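Beta-ketoacyl-[acyl-carrier-protein] synthase FabY (Pseudomonas aeruginosa, PDB 4CW4) catalyses the condensation of acetyl-CoA with malonyl-ACP, releasing carbon dioxide and making the acetoacetyl-ACP primer that starts fatty acid synthesis. Local coordinates at residues L50-M54 with K55-A59. Sequence-based numbering, arbitrary orientation. Where two conformers were deposited one is given.
Sequences LAVMM and KLVKA
Ala51 and Leu56 meet through the backbone at the C-terminal end of helix 40-53: the amide N of Leu56 gives a 2.9 Å bond to Ala51 O. One residue along, Lys55 N reaches Val52 O at 3.1 Å from well above the carbonyl plane. With positive phi at Lys55 (65°), these two bonds make a Schellman motif; Val57 N adds a weak bond to Ala51 O outside it. Ala51 CB and Leu56 CB, 4.4 Å apart, give the motif's apolar contact. Val57 CG2 extends it, packed 3.7 Å from Ala51 CB and 3.8 Å from Val52 CG2; the two valines cross at about a right angle. In Val57, chi1 of -57° puts CG1 anti to the carbonyl carbon and leaves CG2 between that carbon and the backbone N, facing the helix. Ala59 CB, on strand 58-60, closes on Val52 CG2 at 4.1 Å. One water donates to both Val52 O and Val57 O; a second links Met53 O to Lys55 NZ. Farther out, Tyr64 touches both valines, while Ile77, Tyr81 and Ile85 of helix 74-87 pack on Ala51, Val57 and Leu56 respectively. Amides and water thus satisfy the last helical carbonyls, as the chain turns into a small antiparallel sheet.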
ATOM      1  N   LEU A  50     -30.878   4.053 -12.266  1.00 12.58           N
ATOM      2  CA  LEU A  50     -30.617   2.726 -11.706  1.00 11.78           C
ATOM      3  C   LEU A  50     -31.233   1.648 -12.586  1.00 12.72           C
ATOM      4  O   LEU A  50     -30.601   0.634 -12.849  1.00 14.08           O
ATOM      5  CB  LEU A  50     -31.178   2.613 -10.287  1.00 11.88           C
ATOM      6  CG  LEU A  50     -30.291   3.244  -9.215  1.00 12.03           C
ATOM      7  CD1 LEU A  50     -31.049   3.417  -7.902  1.00 12.49           C
ATOM      8  CD2 LEU A  50     -29.046   2.393  -9.003  1.00 11.08           C
ATOM      9  N   ALA A  51     -32.472   1.859 -13.026  1.00 13.01           N
ATOM     10  CA  ALA A  51     -33.135   0.870 -13.874  1.00 14.32           C
ATOM     11  C   ALA A  51     -32.317   0.594 -15.146  1.00 14.52           C
ATOM     12  O   ALA A  51     -32.236  -0.547 -15.603  1.00 15.06           O
ATOM     13  CB  ALA A  51     -34.557   1.324 -14.220  1.00 14.12           C
ATOM     14  N   VAL A  52     -31.724   1.633 -15.736  1.00 14.08           N
ATOM     15  CA  VAL A  52     -30.911   1.450 -16.933  1.00 14.17           C
ATOM     16  C   VAL A  52     -29.631   0.701 -16.587  1.00 14.15           C
ATOM     17  O   VAL A  52     -29.236  -0.248 -17.280  1.00 15.81           O
ATOM     18  CB  VAL A  52     -30.580   2.800 -17.601  1.00 15.15           C
ATOM     19  CG1 VAL A  52     -29.545   2.626 -18.717  1.00 15.56           C
ATOM     20  CG2 VAL A  52     -31.848   3.433 -18.150  1.00 15.87           C
ATOM     21  N   MET A  53     -28.977   1.113 -15.498  0.89 14.62           N
ATOM     22  CA  MET A  53     -27.740   0.468 -15.048  0.89 15.52           C
ATOM     23  C   MET A  53     -27.944  -1.022 -14.812  0.89 15.94           C
ATOM     24  O   MET A  53     -27.052  -1.841 -15.089  0.89 17.47           O
ATOM     25  CB  MET A  53     -27.248   1.065 -13.720  0.89 17.21           C
ATOM     26  CG  MET A  53     -26.500   2.369 -13.848  0.89 18.12           C
ATOM     27  SD  MET A  53     -26.220   3.167 -12.256  0.89 18.04           S
ATOM     28  CE  MET A  53     -25.016   2.056 -11.522  0.89 17.06           C
ATOM     29  N   MET A  54     -29.114  -1.348 -14.263  1.00 15.30           N
ATOM     30  CA  MET A  54     -29.431  -2.708 -13.829  1.00 15.87           C
ATOM     31  C   MET A  54     -30.053  -3.546 -14.954  1.00 16.91           C
ATOM     32  O   MET A  54     -30.373  -4.719 -14.752  1.00 18.32           O
ATOM     33  CB  MET A  54     -30.391  -2.627 -12.640  1.00 15.77           C
ATOM     34  CG  MET A  54     -29.743  -1.941 -11.414  1.00 15.06           C
ATOM     35  SD  MET A  54     -30.846  -1.457 -10.093  1.00 15.51           S
ATOM     36  CE  MET A  54     -31.151  -3.026  -9.303  1.00 14.63           C
ATOM     37  N   LYS A  55     -30.214  -2.942 -16.126  1.00 17.36           N
ATOM     38  CA  LYS A  55     -30.804  -3.598 -17.295  1.00 19.93           C
ATOM     39  C   LYS A  55     -32.268  -3.981 -17.108  1.00 19.52           C
ATOM     40  O   LYS A  55     -32.757  -4.921 -17.746  1.00 21.21           O
ATOM     41  CB  LYS A  55     -30.014  -4.850 -17.697  1.00 22.57           C
ATOM     42  CG  LYS A  55     -28.505  -4.723 -17.641  1.00 25.63           C
ATOM     43  CD  LYS A  55     -27.939  -3.910 -18.771  1.00 28.72           C
ATOM     44  CE  LYS A  55     -26.477  -4.298 -19.019  1.00 31.10           C
ATOM     45  NZ  LYS A  55     -25.801  -3.278 -19.855  1.00 32.45           N
ATOM     46  N   LEU A  56     -32.973  -3.256 -16.253  1.00 19.12           N
ATOM     47  CA  LEU A  56     -34.397  -3.483 -16.038  1.00 19.16           C
ATOM     48  C   LEU A  56     -35.241  -2.772 -17.097  1.00 19.92           C
ATOM     49  O   LEU A  56     -36.344  -3.210 -17.427  1.00 20.44           O
ATOM     50  CB  LEU A  56     -34.805  -3.008 -14.647  1.00 19.53           C
ATOM     51  CG  LEU A  56     -34.226  -3.831 -13.499  1.00 18.85           C
ATOM     52  CD1 LEU A  56     -34.497  -3.162 -12.176  1.00 19.21           C
ATOM     53  CD2 LEU A  56     -34.791  -5.265 -13.503  1.00 19.95           C
ATOM     54  N   VAL A  57     -34.714  -1.670 -17.615  1.00 20.46           N
ATOM     55  CA  VAL A  57     -35.345  -0.984 -18.733  1.00 23.65           C
ATOM     56  C   VAL A  57     -34.286  -0.695 -19.770  1.00 25.54           C
ATOM     57  O   VAL A  57     -33.110  -0.634 -19.462  1.00 24.71           O
ATOM     58  CB  VAL A  57     -36.056   0.340 -18.338  1.00 24.58           C
ATOM     59  CG1 VAL A  57     -37.112   0.096 -17.256  1.00 25.39           C
ATOM     60  CG2 VAL A  57     -35.076   1.386 -17.901  1.00 24.00           C
ATOM     61  N   LYS A  58     -34.730  -0.525 -21.008  1.00 28.64           N
ATOM     62  CA  LYS A  58     -33.839  -0.208 -22.105  1.00 31.38           C
ATOM     63  C   LYS A  58     -33.945   1.282 -22.395  1.00 32.19           C
ATOM     64  O   LYS A  58     -35.047   1.807 -22.592  1.00 33.28           O
ATOM     65  CB  LYS A  58     -34.235  -1.030 -23.332  1.00 34.19           C
ATOM     66  CG  LYS A  58     -33.366  -0.841 -24.570  1.00 36.80           C
ATOM     67  CD  LYS A  58     -33.909  -1.718 -25.697  1.00 38.87           C
ATOM     68  CE  LYS A  58     -33.043  -1.692 -26.948  1.00 40.55           C
ATOM     69  NZ  LYS A  58     -31.671  -2.242 -26.728  1.00 41.47           N
ATOM     70  N   ALA A  59     -32.804   1.963 -22.407  1.00 31.72           N
ATOM     71  CA  ALA A  59     -32.759   3.376 -22.762  1.00 31.20           C
ATOM     72  C   ALA A  59     -32.785   3.506 -24.284  1.00 32.21           C
ATOM     73  O   ALA A  59     -31.813   3.166 -24.962  1.00 32.02           O
ATOM     74  CB  ALA A  59     -31.517   4.023 -22.187  1.00 31.15           C
TER
HETATM   75  O   HOH W   1     -30.359  -1.052 -19.838  1.00 24.28           O
HETATM   76  O   HOH W   2     -25.496  -1.667 -17.241  1.00 31.81           O